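Local atomic coordinates of BamaA.19900.a (Balamuthia mandrillaris, PDB entry 6VZZ), a protein that probably phosphorylates glucose at the expense of ATP, as a glucokinase of the actin-like ATPase clan that binds beta-D-glucopyranose. Residues 160-163 / 164-167; 322-326 / 327-331. One frame throughout, in Å; residues are numbered along the deposited sequence.

Contact 1 (160-163 / 164-167); sequences SDAL and DQCF
Leu-163 and Phe-167 meet across a single 3-10 turn that carries the chain from helix 146-159 into strand 167-171. The carbonyl of Leu-163 is the hub of the turn, since its O accepts two backbone bonds: Cys-166 N at 3.1 Å and Phe-167 N at 2.9 Å. One step earlier, Gln-165 N donates to Ala-162 O over 3.0 Å, the i to i+3 spacing that defines a 3-10 turn. The side chain of Gln-165 then runs out extended and passes alongside the methyl of Ala-162. On the buried side, Leu-163 meets the Phe-167 ring with one branch, CD2, and also packs on Val-154 and Met-157 of helix 146-159. Phe-167 in turn packs on Phe-372 of strand 370-374, so the turn is seated between helix and sheet. Upstream, Asp-161 adopts positive phi (55°) as the C-prime residue of a Schellman motif, which ends helix 146-159. The first torsion of Phe-167 (chi1 -80°) sets CG beside the backbone N, and the ring lies with its edge to Leu-163 O, which sits in the ring plane. The two side chains cross at a slant, Phe-167 CD2 lying 3.5 Å from Leu-163 CD2.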
ATOM      1  N   SER A 160     -19.068   4.265 -18.138  1.00 52.69           N
ATOM      2  CA  SER A 160     -19.748   4.789 -19.316  1.00 55.52           C
ATOM      3  C   SER A 160     -18.794   4.985 -20.489  1.00 60.78           C
ATOM      4  O   SER A 160     -19.107   5.749 -21.410  1.00 60.66           O
ATOM      5  CB  SER A 160     -20.473   6.096 -18.983  1.00 54.03           C
ATOM      6  OG  SER A 160     -19.787   6.828 -17.980  1.00 57.18           O
ATOM      7  N   ASP A 161     -17.636   4.313 -20.463  1.00 60.31           N
ATOM      8  CA  ASP A 161     -16.690   4.277 -21.582  1.00 64.31           C
ATOM      9  C   ASP A 161     -16.281   5.686 -22.023  1.00 67.07           C
ATOM     10  O   ASP A 161     -16.229   6.005 -23.213  1.00 64.23           O
ATOM     11  CB  ASP A 161     -17.265   3.476 -22.751  1.00 65.59           C
ATOM     12  CG  ASP A 161     -16.890   2.000 -22.689  1.00 74.31           C
ATOM     13  OD1 ASP A 161     -15.724   1.700 -22.352  1.00 78.15           O
ATOM     14  OD2 ASP A 161     -17.753   1.136 -22.986  1.00 77.36           O
ATOM     15  N   ALA A 162     -15.962   6.527 -21.038  1.00 61.50           N
ATOM     16  CA  ALA A 162     -15.685   7.937 -21.278  1.00 61.23           C
ATOM     17  C   ALA A 162     -14.324   8.397 -20.776  1.00 61.65           C
ATOM     18  O   ALA A 162     -14.022   9.593 -20.880  1.00 62.19           O
ATOM     19  CB  ALA A 162     -16.773   8.808 -20.637  1.00 55.41           C
ATOM     20  N   LEU A 163     -13.494   7.500 -20.236  1.00 56.87           N
ATOM     21  CA  LEU A 163     -12.199   7.928 -19.717  1.00 53.05           C
ATOM     22  C   LEU A 163     -11.320   8.514 -20.812  1.00 55.30           C
ATOM     23  O   LEU A 163     -10.456   9.350 -20.524  1.00 55.63           O
ATOM     24  CB  LEU A 163     -11.472   6.765 -19.046  1.00 50.67           C
ATOM     25  CG  LEU A 163     -11.676   6.528 -17.556  1.00 46.59           C
ATOM     26  CD1 LEU A 163     -10.882   5.317 -17.140  1.00 45.64           C
ATOM     27  CD2 LEU A 163     -11.251   7.743 -16.747  1.00 46.70           C
ATOM     28  N   ASP A 164     -11.518   8.096 -22.066  1.00 53.53           N
ATOM     29  CA  ASP A 164     -10.689   8.604 -23.153  1.00 56.40           C
ATOM     30  C   ASP A 164     -10.967  10.068 -23.461  1.00 58.36           C
ATOM     31  O   ASP A 164     -10.218  10.677 -24.234  1.00 59.38           O
ATOM     32  CB  ASP A 164     -10.883   7.752 -24.413  1.00 58.71           C
ATOM     33  CG  ASP A 164     -12.291   7.863 -24.986  1.00 70.48           C
ATOM     34  OD1 ASP A 164     -13.270   7.984 -24.205  1.00 68.75           O
ATOM     35  OD2 ASP A 164     -12.419   7.831 -26.230  1.00 67.89           O
ATOM     36  N   GLN A 165     -12.012  10.645 -22.869  1.00 60.48           N
ATOM     37  CA  GLN A 165     -12.305  12.061 -23.040  1.00 61.91           C
ATOM     38  C   GLN A 165     -11.404  12.956 -22.198  1.00 59.85           C
ATOM     39  O   GLN A 165     -11.320  14.158 -22.469  1.00 64.82           O
ATOM     40  CB  GLN A 165     -13.772  12.337 -22.697  1.00 62.73           C
ATOM     41  CG  GLN A 165     -14.766  11.727 -23.683  1.00 70.00           C
ATOM     42  CD  GLN A 165     -16.211  11.917 -23.252  1.00 79.00           C
ATOM     43  OE1 GLN A 165     -16.491  12.551 -22.230  1.00 78.65           O
ATOM     44  NE2 GLN A 165     -17.140  11.363 -24.029  1.00 81.28           N
ATOM     45  N   CYS A 166     -10.722  12.410 -21.189  1.00 55.67           N
ATOM     46  CA  CYS A 166      -9.836  13.248 -20.392  1.00 55.09           C
ATOM     47  C   CYS A 166      -8.557  12.550 -19.936  1.00 50.48           C
ATOM     48  O   CYS A 166      -7.787  13.155 -19.185  1.00 49.86           O
ATOM     49  CB  CYS A 166     -10.583  13.800 -19.180  1.00 52.68           C
ATOM     50  SG  CYS A 166     -11.363  12.533 -18.179  1.00 55.33           S
ATOM     51  N   PHE A 167      -8.293  11.315 -20.357  1.00 49.25           N
ATOM     52  CA  PHE A 167      -7.034  10.644 -20.061  1.00 46.26           C
ATOM     53  C   PHE A 167      -6.371  10.197 -21.353  1.00 47.75           C
ATOM     54  O   PHE A 167      -7.046   9.915 -22.344  1.00 53.12           O
ATOM     55  CB  PHE A 167      -7.231   9.442 -19.135  1.00 46.11           C
ATOM     56  CG  PHE A 167      -7.378   9.817 -17.698  1.00 44.01           C
ATOM     57  CD1 PHE A 167      -6.262   9.969 -16.894  1.00 41.93           C
ATOM     58  CD2 PHE A 167      -8.626  10.043 -17.153  1.00 45.48           C
ATOM     59  CE1 PHE A 167      -6.386  10.330 -15.574  1.00 40.80           C
ATOM     60  CE2 PHE A 167      -8.757  10.402 -15.834  1.00 43.05           C
ATOM     61  CZ  PHE A 167      -7.632  10.546 -15.043  1.00 40.71           C
TER

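Contact 2 (322-326 / 327-331); sequences NLCIG and LQVRG
The C-terminal cap of helix 303-327, built round a residue of positive phi, Gln-328 (56°), closes with one regular i to i+4 bond, Leu-327 N to Leu-323 O at 2.8 Å, and one weak bond, Gln-328 N to Cys-324 O at 2.9 Å, before the chain turns away toward strand 331-335. At this helix end a side chain, that of Gln-328, donates to the carbonyl of Ile-325. Gln-328 folds back on its own turn: its chain bends at chi2 (-65°), which returns the amide to the helix, and Gln-328 NE2 reaches a lone pair of Ile-325 O at 2.8 Å. The acceptor lies in the plane of the glutamine amide, and the N-H points almost straight at it (175°), so this bond should restrain the rotation of the amide. Gln-328 also packs on Trp-365 and on Glu-218 of the second subunit, and its side chain lies about 8 Å from a bound glucose. The apolar side is simpler. Leu-327 stands beside Leu-323, with CD1 4.4 Å from Leu-323 CB, and both leucines pack on Leu-187 of strand 186-191 and on Phe-219 of the second subunit. Beyond the turn, the Val-329 side chain rests on the helix, its CG2 branch 3.7 Å from Cys-324 SG.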
ATOM      1  N   ASN A 322       7.550   2.414  -6.444  1.00 35.70           N
ATOM      2  CA  ASN A 322       7.496   1.505  -5.305  1.00 34.03           C
ATOM      3  C   ASN A 322       6.070   1.079  -4.957  1.00 35.53           C
ATOM      4  O   ASN A 322       5.860  -0.056  -4.504  1.00 34.26           O
ATOM      5  CB  ASN A 322       8.203   2.146  -4.121  1.00 27.52           C
ATOM      6  CG  ASN A 322       9.710   2.081  -4.282  1.00 33.72           C
ATOM      7  OD1 ASN A 322      10.317   1.024  -4.081  1.00 33.49           O
ATOM      8  ND2 ASN A 322      10.319   3.187  -4.704  1.00 34.58           N
ATOM      9  N   LEU A 323       5.080   1.950  -5.167  1.00 31.40           N
ATOM     10  CA  LEU A 323       3.705   1.539  -4.911  1.00 31.20           C
ATOM     11  C   LEU A 323       3.224   0.541  -5.961  1.00 32.70           C
ATOM     12  O   LEU A 323       2.447  -0.367  -5.648  1.00 33.09           O
ATOM     13  CB  LEU A 323       2.788   2.757  -4.865  1.00 30.33           C
ATOM     14  CG  LEU A 323       2.985   3.724  -3.695  1.00 31.95           C
ATOM     15  CD1 LEU A 323       2.062   4.902  -3.869  1.00 33.11           C
ATOM     16  CD2 LEU A 323       2.726   3.044  -2.363  1.00 28.55           C
ATOM     17  N   CYS A 324       3.671   0.690  -7.213  1.00 31.07           N
ATOM     18  CA  CYS A 324       3.330  -0.299  -8.232  1.00 31.80           C
ATOM     19  C   CYS A 324       3.827  -1.683  -7.832  1.00 32.32           C
ATOM     20  O   CYS A 324       3.127  -2.686  -8.015  1.00 34.21           O
ATOM     21  CB  CYS A 324       3.918   0.106  -9.589  1.00 33.65           C
ATOM     22  SG  CYS A 324       3.030   1.438 -10.454  1.00 34.18           S
ATOM     23  N   ILE A 325       5.031  -1.750  -7.273  1.00 32.68           N
ATOM     24  CA  ILE A 325       5.595  -3.022  -6.845  1.00 31.57           C
ATOM     25  C   ILE A 325       4.828  -3.567  -5.651  1.00 32.01           C
ATOM     26  O   ILE A 325       4.385  -4.721  -5.652  1.00 33.47           O
ATOM     27  CB  ILE A 325       7.090  -2.846  -6.530  1.00 34.34           C
ATOM     28  CG1 ILE A 325       7.868  -2.667  -7.836  1.00 33.71           C
ATOM     29  CG2 ILE A 325       7.616  -4.009  -5.693  1.00 30.61           C
ATOM     30  CD1 ILE A 325       9.281  -2.265  -7.641  1.00 32.22           C
ATOM     31  N   GLY A 326       4.641  -2.737  -4.623  1.00 29.21           N
ATOM     32  CA  GLY A 326       3.980  -3.205  -3.417  1.00 30.53           C
ATOM     33  C   GLY A 326       2.522  -3.564  -3.640  1.00 32.50           C
ATOM     34  O   GLY A 326       2.045  -4.590  -3.141  1.00 30.66           O
ATOM     35  N   LEU A 327       1.796  -2.733  -4.387  1.00 28.91           N
ATOM     36  CA  LEU A 327       0.374  -2.948  -4.607  1.00 32.19           C
ATOM     37  C   LEU A 327       0.081  -3.881  -5.775  1.00 34.02           C
ATOM     38  O   LEU A 327      -1.056  -4.342  -5.904  1.00 32.12           O
ATOM     39  CB  LEU A 327      -0.335  -1.607  -4.826  1.00 31.44           C
ATOM     40  CG  LEU A 327      -0.284  -0.709  -3.580  1.00 32.74           C
ATOM     41  CD1 LEU A 327      -0.975   0.630  -3.820  1.00 30.26           C
ATOM     42  CD2 LEU A 327      -0.890  -1.418  -2.367  1.00 30.58           C
ATOM     43  N   GLN A 328       1.072  -4.182  -6.614  1.00 32.64           N
ATOM     44  CA  GLN A 328       0.886  -5.081  -7.752  1.00 32.22           C
ATOM     45  C   GLN A 328      -0.250  -4.603  -8.651  1.00 30.31           C
ATOM     46  O   GLN A 328      -1.115  -5.378  -9.063  1.00 32.79           O
ATOM     47  CB  GLN A 328       0.641  -6.518  -7.288  1.00 29.01           C
ATOM     48  CG  GLN A 328       1.854  -7.213  -6.734  1.00 29.23           C
ATOM     49  CD  GLN A 328       2.940  -7.423  -7.784  1.00 34.96           C
ATOM     50  OE1 GLN A 328       2.805  -8.270  -8.669  1.00 42.74           O
ATOM     51  NE2 GLN A 328       4.024  -6.658  -7.685  1.00 30.82           N
ATOM     52  N   VAL A 329      -0.246  -3.301  -8.946  1.00 29.87           N
ATOM     53  CA  VAL A 329      -1.252  -2.731  -9.839  1.00 31.58           C
ATOM     54  C   VAL A 329      -0.926  -3.079 -11.291  1.00 33.38           C
ATOM     55  O   VAL A 329       0.197  -3.451 -11.644  1.00 31.33           O
ATOM     56  CB  VAL A 329      -1.368  -1.208  -9.650  1.00 33.75           C
ATOM     57  CG1 VAL A 329      -1.753  -0.866  -8.212  1.00 32.95           C
ATOM     58  CG2 VAL A 329      -0.056  -0.506 -10.069  1.00 28.67           C
ATOM     59  N   ARG A 330      -1.934  -2.942 -12.147  1.00 34.41           N
ATOM     60  CA  ARG A 330      -1.757  -3.080 -13.583  1.00 36.22           C
ATOM     61  C   ARG A 330      -1.399  -1.761 -14.260  1.00 40.11           C
ATOM     62  O   ARG A 330      -0.752  -1.767 -15.317  1.00 42.19           O
ATOM     63  CB  ARG A 330      -3.032  -3.659 -14.207  1.00 36.73           C
ATOM     64  CG  ARG A 330      -3.106  -3.522 -15.712  1.00 39.99           C
ATOM     65  CD  ARG A 330      -3.763  -4.718 -16.346  1.00 46.09           C
ATOM     66  NE  ARG A 330      -3.917  -4.531 -17.784  1.00 55.87           N
ATOM     67  CZ  ARG A 330      -4.568  -5.370 -18.586  1.00 57.19           C
ATOM     68  NH1 ARG A 330      -5.135  -6.459 -18.088  1.00 50.30           N
ATOM     69  NH2 ARG A 330      -4.653  -5.113 -19.885  1.00 62.35           N
ATOM     70  N   GLY A 331      -1.786  -0.635 -13.672  1.00 35.15           N
ATOM     71  CA  GLY A 331      -1.534   0.645 -14.293  1.00 34.99           C
ATOM     72  C   GLY A 331      -1.656   1.727 -13.251  1.00 36.37           C
ATOM     73  O   GLY A 331      -1.966   1.463 -12.085  1.00 34.87           O
TER

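Followed from the N terminus, the chain meets contact 1 first and contact 2 about 160 residues later. The two run in series, neither nested nor crossed, and each is a local turn that leads from a helix into a strand. The strand entered at contact 1, 167-171, is an outermost strand of the six-stranded mixed sheet. Contact 2 delivers helix 303-327 to strand 331-335 of the same sheet; strand 370-374 lies between these two strands. The centres of contacts 1 and 2 are 23 Å apart and the nearest atoms of contacts 1 and 2 about 10 Å apart. They do not touch; what they share is the six-stranded sheet. Only contact 2 borders the second subunit.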